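Local coordinates for flavoprotein (Thermotoga maritima, PDB 5V8S) that probably transfers electrons as an oxidoreductase, joining a metallo-beta-lactamase-like domain that carries a bridged di-iron centre to a flavodoxin-like domain that probably binds FMN, at residues K15-R20 and E189-S194; V29-D34 and S51-L56. The protein carries 1 engineered substitution. All blocks are in the same frame, centred on the assembly; numbering follows the deposited sequence.

Both contacts lie in the metallo-beta-lactamase-like domain, their centres about 9 Å apart, and meet through its seven-stranded mixed sheet. Strand 16-22 is the outermost on one side, strand 26-34 comes next and strand 50-59 third, so contact 2 joins the second and third strands while contact 1 sets the loop ahead of helix 196-214 against two side chains of the edge strand. Trp-17 N to Arg-31 O (2.8 Å) and Val-29 N to Glu-19 O (3.0 Å) probably tie the two contacts together as hydrogen bonds. Along the chain both strands of contact 2 fall between the two segments of contact 1. Contact 2 is buried and approaches the di-iron site, whereas contact 1 is at the surface.

Contact 1 of 2, residues K15-R20 and E189-S194; sequences KIWTER and EILDDS
The indole of Trp-17 overlaps the isobutyl group of Leu-191, whose CD2 lies over one face of the ring, displaced toward the rim. Trp-17 CE3 is the ring atom that comes nearest to it, 3.6 Å from Leu-191 CD2. The two side chains overlap while pointing opposite ways, and the aliphatic chain of Lys-15 brings CE against the other face of the indole. At the far end of the ring, Trp-17 CH2 meets the backbone of the loop: it stands 3.5 Å from Glu-189 O, which lies at the ring edge and in its plane, and 3.8 Å from Ile-190 CA.

The second methyl of Leu-191 serves a different neighbour. CD1 packs against the length of Glu-19, touching CB and CG and lying 3.6 Å from Glu-19 CD. With its CG anti to the backbone N (chi1 177°) and the chain extended beyond it, Glu-19 runs out from the strand across the leucine. Leu-191 thus bridges two residues on the same face of edge strand 16-22, CD2 on Trp-17 and CD1 on Glu-19.

Polar groups around the indole are tied into the neighbouring strand: Trp-17 NE1 donates to Asp-33 OD2, and the ring makes a cation-pi contact with Arg-31, which also binds Ile-190 O through NH1. Since no hydrogen bond crosses directly between 15-20 and 189-194, the loop is held to the edge strand by van der Waals contacts, including a methyl against the Glu-19 carboxylate and a carbonyl oxygen at the indole edge, with Arg-31 supplying a polar bridge from the adjacent strand.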
loop_
_atom_site.group_PDB
_atom_site.type_symbol
_atom_site.label_atom_id
_atom_site.label_comp_id
_atom_site.label_asym_id
_atom_site.label_seq_id
_atom_site.Cartn_x
_atom_site.Cartn_y
_atom_site.Cartn_z
ATOM N N LYS A 15 26.274 -8.356 11.041
ATOM C CA LYS A 15 26.955 -9.614 11.311
ATOM C C LYS A 15 27.450 -10.179 9.994
ATOM O O LYS A 15 26.694 -10.273 9.020
ATOM C CB LYS A 15 25.996 -10.602 11.977
ATOM C CG LYS A 15 26.475 -12.057 12.055
ATOM C CD LYS A 15 26.850 -12.465 13.451
ATOM C CE LYS A 15 27.268 -13.934 13.516
ATOM N NZ LYS A 15 28.682 -14.176 13.044
ATOM N N ILE A 16 28.724 -10.553 9.957
ATOM C CA ILE A 16 29.321 -11.196 8.792
ATOM C C ILE A 16 29.819 -12.561 9.221
ATOM O O ILE A 16 30.439 -12.690 10.286
ATOM C CB ILE A 16 30.463 -10.349 8.210
ATOM C CG1 ILE A 16 29.888 -9.038 7.677
ATOM C CG2 ILE A 16 31.219 -11.127 7.107
ATOM C CD1 ILE A 16 30.922 -8.027 7.286
ATOM N N TRP A 17 29.528 -13.579 8.410
ATOM C CA TRP A 17 30.010 -14.936 8.636
ATOM C C TRP A 17 30.998 -15.264 7.525
ATOM O O TRP A 17 30.704 -15.036 6.349
ATOM C CB TRP A 17 28.872 -15.960 8.566
ATOM C CG TRP A 17 27.620 -15.666 9.335
ATOM C CD1 TRP A 17 26.769 -14.616 9.160
ATOM C CD2 TRP A 17 27.041 -16.481 10.367
ATOM N NE1 TRP A 17 25.713 -14.712 10.031
ATOM C CE2 TRP A 17 25.851 -15.853 10.775
ATOM C CE3 TRP A 17 27.419 -17.682 10.981
ATOM C CZ2 TRP A 17 25.038 -16.373 11.782
ATOM C CZ3 TRP A 17 26.611 -18.194 11.981
ATOM C CH2 TRP A 17 25.438 -17.544 12.367
ATOM N N THR A 18 32.155 -15.814 7.892
ATOM C CA THR A 18 33.139 -16.314 6.934
ATOM C C THR A 18 33.566 -17.685 7.443
ATOM O O THR A 18 34.165 -17.790 8.518
ATOM C CB THR A 18 34.346 -15.373 6.846
ATOM O OG1 THR A 18 33.928 -14.083 6.385
ATOM C CG2 THR A 18 35.387 -15.908 5.895
ATOM N N GLU A 19 33.238 -18.738 6.701
ATOM C CA GLU A 19 33.481 -20.079 7.222
ATOM C C GLU A 19 33.753 -21.066 6.096
ATOM O O GLU A 19 33.131 -21.005 5.031
ATOM C CB GLU A 19 32.276 -20.534 8.053
ATOM C CG GLU A 19 32.385 -21.947 8.597
ATOM C CD GLU A 19 31.494 -22.186 9.807
ATOM O OE1 GLU A 19 31.322 -21.247 10.618
ATOM O OE2 GLU A 19 30.967 -23.314 9.944
ATOM N N ARG A 20 34.689 -21.984 6.339
ATOM C CA ARG A 20 34.884 -23.091 5.417
ATOM C C ARG A 20 33.750 -24.080 5.648
ATOM O O ARG A 20 33.537 -24.533 6.778
ATOM C CB ARG A 20 36.250 -23.742 5.622
ATOM C CG ARG A 20 36.586 -24.691 4.476
ATOM C CD ARG A 20 38.010 -25.207 4.536
ATOM N NE ARG A 20 38.280 -25.873 5.792
ATOM C CZ ARG A 20 39.007 -25.361 6.779
ATOM N NH1 ARG A 20 39.552 -24.151 6.666
ATOM N NH2 ARG A 20 39.188 -26.066 7.886
ATOM N N GLU A 189 20.226 -18.100 13.187
ATOM C CA GLU A 189 21.337 -18.062 14.121
ATOM C C GLU A 189 22.432 -19.074 13.792
ATOM O O GLU A 189 23.357 -19.234 14.592
ATOM C CB GLU A 189 20.813 -18.314 15.544
ATOM C CG GLU A 189 19.385 -17.790 15.812
ATOM C CD GLU A 189 19.050 -17.716 17.306
ATOM O OE1 GLU A 189 17.919 -18.096 17.692
ATOM O OE2 GLU A 189 19.920 -17.281 18.096
ATOM N N ILE A 190 22.352 -19.764 12.655
ATOM C CA ILE A 190 23.390 -20.696 12.211
ATOM C C ILE A 190 23.427 -20.659 10.687
ATOM O O ILE A 190 22.565 -20.062 10.043
ATOM C CB ILE A 190 23.207 -22.130 12.765
ATOM C CG1 ILE A 190 21.926 -22.780 12.261
ATOM C CG2 ILE A 190 23.241 -22.126 14.303
ATOM C CD1 ILE A 190 21.902 -24.301 12.599
ATOM N N LEU A 191 24.453 -21.283 10.101
ATOM C CA LEU A 191 24.633 -21.221 8.652
ATOM C C LEU A 191 23.800 -22.245 7.899
ATOM O O LEU A 191 23.421 -21.998 6.743
ATOM C CB LEU A 191 26.103 -21.457 8.268
ATOM C CG LEU A 191 27.108 -20.365 8.604
ATOM C CD1 LEU A 191 28.526 -20.833 8.318
ATOM C CD2 LEU A 191 26.788 -19.151 7.784
ATOM N N ASP A 192 23.586 -23.428 8.478
ATOM C CA ASP A 192 23.089 -24.551 7.691
ATOM C C ASP A 192 21.843 -25.184 8.295
ATOM O O ASP A 192 21.248 -24.636 9.233
ATOM C CB ASP A 192 24.190 -25.597 7.483
ATOM C CG ASP A 192 24.538 -26.363 8.747
ATOM O OD1 ASP A 192 24.071 -25.980 9.836
ATOM O OD2 ASP A 192 25.294 -27.354 8.649
ATOM N N ASP A 193 21.429 -26.317 7.722
ATOM C CA ASP A 193 20.180 -26.993 8.062
ATOM C C ASP A 193 20.351 -28.084 9.117
ATOM O O ASP A 193 19.613 -29.072 9.089
ATOM C CB ASP A 193 19.523 -27.562 6.798
ATOM C CG ASP A 193 20.359 -28.652 6.113
ATOM O OD1 ASP A 193 21.600 -28.620 6.228
ATOM O OD2 ASP A 193 19.766 -29.539 5.444
ATOM N N SER A 194 21.300 -27.932 10.044
ATOM C CA SER A 194 21.636 -28.982 10.998
ATOM C C SER A 194 20.791 -28.958 12.269
ATOM O O SER A 194 20.838 -29.926 13.041
ATOM C CB SER A 194 23.128 -28.900 11.355
ATOM O OG SER A 194 23.458 -27.646 11.917
#

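Contact 2 of 2, residues V29-D34 and S51-L56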
loop_
_atom_site.group_PDB
_atom_site.type_symbol
_atom_site.label_atom_id
_atom_site.label_comp_id
_atom_site.label_asym_id
_atom_site.label_seq_id
_atom_site.Cartn_x
_atom_site.Cartn_y
_atom_site.Cartn_z
ATOM N N VAL A 29 31.851 -19.932 2.585
ATOM C CA VAL A 29 30.746 -18.986 2.449
ATOM C C VAL A 29 31.175 -17.653 3.035
ATOM O O VAL A 29 31.861 -17.596 4.067
ATOM C CB VAL A 29 29.442 -19.486 3.116
ATOM C CG1 VAL A 29 29.646 -19.692 4.620
ATOM C CG2 VAL A 29 28.272 -18.535 2.821
ATOM N N LEU A 30 30.751 -16.580 2.371
ATOM C CA LEU A 30 30.835 -15.212 2.875
ATOM C C LEU A 30 29.400 -14.712 2.934
ATOM O O LEU A 30 28.786 -14.469 1.889
ATOM C CB LEU A 30 31.653 -14.336 1.931
ATOM C CG LEU A 30 33.114 -14.754 1.788
ATOM C CD1 LEU A 30 33.646 -14.314 0.464
ATOM C CD2 LEU A 30 33.940 -14.158 2.901
ATOM N N ARG A 31 28.866 -14.569 4.145
ATOM C CA ARG A 31 27.463 -14.224 4.352
ATOM C C ARG A 31 27.387 -12.934 5.154
ATOM O O ARG A 31 28.036 -12.810 6.200
ATOM C CB ARG A 31 26.724 -15.354 5.105
ATOM C CG ARG A 31 25.350 -14.967 5.654
ATOM C CD ARG A 31 24.598 -16.128 6.297
ATOM N NE ARG A 31 23.712 -15.624 7.349
ATOM C CZ ARG A 31 23.037 -16.391 8.198
ATOM N NH1 ARG A 31 23.097 -17.714 8.097
ATOM N NH2 ARG A 31 22.302 -15.836 9.156
ATOM N N ILE A 32 26.602 -11.977 4.667
ATOM C CA ILE A 32 26.310 -10.763 5.426
ATOM C C ILE A 32 24.820 -10.734 5.749
ATOM O O ILE A 32 23.983 -11.083 4.907
ATOM C CB ILE A 32 26.797 -9.484 4.714
ATOM C CG1 ILE A 32 26.679 -8.296 5.666
ATOM C CG2 ILE A 32 26.040 -9.236 3.409
ATOM C CD1 ILE A 32 27.368 -7.045 5.186
ATOM N N ASP A 33 24.500 -10.392 6.985
ATOM C CA ASP A 33 23.120 -10.362 7.473
ATOM C C ASP A 33 22.605 -8.924 7.389
ATOM O O ASP A 33 22.993 -8.073 8.196
ATOM C CB ASP A 33 23.072 -10.915 8.898
ATOM C CG ASP A 33 23.286 -12.412 8.942
ATOM O OD1 ASP A 33 23.433 -13.004 7.860
ATOM O OD2 ASP A 33 23.294 -12.989 10.046
ATOM N N ASP A 34 21.721 -8.660 6.422
ATOM C CA ASP A 34 21.220 -7.301 6.183
ATOM C C ASP A 34 20.073 -7.041 7.152
ATOM O O ASP A 34 18.927 -7.426 6.904
ATOM C CB ASP A 34 20.776 -7.132 4.732
ATOM C CG ASP A 34 20.488 -5.690 4.377
ATOM O OD1 ASP A 34 20.478 -4.861 5.302
ATOM O OD2 ASP A 34 20.268 -5.403 3.189
ATOM N N SER A 51 19.801 -12.354 4.254
ATOM C CA SER A 51 21.246 -12.431 4.099
ATOM C C SER A 51 21.612 -12.409 2.620
ATOM O O SER A 51 20.807 -12.747 1.753
ATOM C CB SER A 51 21.825 -13.683 4.769
ATOM O OG SER A 51 21.616 -14.862 3.998
ATOM N N TYR A 52 22.853 -12.010 2.347
ATOM C CA TYR A 52 23.467 -12.157 1.021
ATOM C C TYR A 52 24.641 -13.109 1.185
ATOM O O TYR A 52 25.529 -12.872 2.019
ATOM C CB TYR A 52 23.918 -10.816 0.400
ATOM C CG TYR A 52 22.847 -9.767 0.525
ATOM C CD1 TYR A 52 21.604 -9.957 -0.056
ATOM C CD2 TYR A 52 23.056 -8.647 1.284
ATOM C CE1 TYR A 52 20.571 -9.035 0.109
ATOM C CE2 TYR A 52 22.030 -7.693 1.454
ATOM C CZ TYR A 52 20.785 -7.909 0.864
ATOM O OH TYR A 52 19.727 -7.009 1.033
ATOM N N ASN A 53 24.642 -14.181 0.393
ATOM C CA ASN A 53 25.621 -15.254 0.536
ATOM C C ASN A 53 26.431 -15.363 -0.747
ATOM O O ASN A 53 25.856 -15.561 -1.818
ATOM C CB ASN A 53 24.954 -16.620 0.743
ATOM C CG ASN A 53 23.963 -16.649 1.908
ATOM O OD1 ASN A 53 24.019 -15.834 2.837
ATOM N ND2 ASN A 53 23.050 -17.617 1.861
ATOM N N ALA A 54 27.749 -15.246 -0.636
ATOM C CA ALA A 54 28.662 -15.504 -1.740
ATOM C C ALA A 54 29.586 -16.640 -1.334
ATOM O O ALA A 54 29.678 -16.980 -0.158
ATOM C CB ALA A 54 29.478 -14.247 -2.050
ATOM N N TYR A 55 30.266 -17.233 -2.315
ATOM C CA TYR A 55 31.066 -18.422 -2.055
ATOM C C TYR A 55 32.413 -18.299 -2.744
ATOM O O TYR A 55 32.519 -17.701 -3.819
ATOM C CB TYR A 55 30.361 -19.697 -2.543
ATOM C CG TYR A 55 29.021 -19.878 -1.861
ATOM C CD1 TYR A 55 27.877 -19.276 -2.371
ATOM C CD2 TYR A 55 28.904 -20.598 -0.685
ATOM C CE1 TYR A 55 26.648 -19.397 -1.732
ATOM C CE2 TYR A 55 27.686 -20.731 -0.045
ATOM C CZ TYR A 55 26.565 -20.135 -0.569
ATOM O OH TYR A 55 25.373 -20.295 0.091
ATOM N N LEU A 56 33.439 -18.900 -2.134
ATOM C CA LEU A 56 34.764 -18.974 -2.738
ATOM C C LEU A 56 35.203 -20.432 -2.784
ATOM O O LEU A 56 35.210 -21.115 -1.753
ATOM C CB LEU A 56 35.790 -18.153 -1.947
ATOM C CG LEU A 56 37.203 -18.168 -2.551
ATOM C CD1 LEU A 56 37.258 -17.270 -3.777
ATOM C CD2 LEU A 56 38.243 -17.748 -1.527
#
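Two antiparallel strands inside the mixed sheet of the metallo-beta-lactamase-like domain, 29-34 and 51-56, form this contact. Leu-30 and Ala-54 are a hydrogen-bonded pair, each N donating to the other's O at 2.8 Å and almost straight; Ile-32 and Tyr-52 repeat the pattern.

On the face of Leu-30, Ile-32, Tyr-52 and Ala-54, Ile-32 CG2 reaches the edge of the Tyr-52 ring, 3.7 Å from Tyr-52 CD2. Beyond it, Tyr-52 OH donates to the anti lone pair of Asp-34 OD2 (2.7 Å), with the carboxylate and ring planes 60° apart. Asp-34 OD1 accepts from Tyr-73 OH and from the backbone N of Arg-36 and Ile-37, so both oxygens of this buried carboxylate are engaged. Helix 74-82 packs on the same face through Phe-77, against Leu-30 and Ala-54.

In this fold the sheet supports loops that carry the metal ligands. Here the Tyr-52 side chain lies about 6 Å from the mu-oxo-diiron centre, and Ser-51 O accepts from ND1 of His-240, a residue of the di-iron pocket, which probably helps orient its imidazole.

The opposite face is more polar. Extended from CG to NE, Arg-31 grips Asp-33 side-on in a salt bridge: Arg-31 NE meets the syn lone pair of Asp-33 OD1 at 2.7 Å in the guanidinium plane, while NH2 donates to OD2, which is tilted out of that plane. The arginine chain runs alongside Asn-53, and Arg-31 CG packs 3.2 Å from Asn-53 OD1; the hydrogen bond to that oxygen comes from Ser-51 OG. Farther along, Val-29 CG2 packs 3.7 Å from Tyr-55 CE2, while Tyr-55 OH is hydrogen-bonded to Pro-238 O.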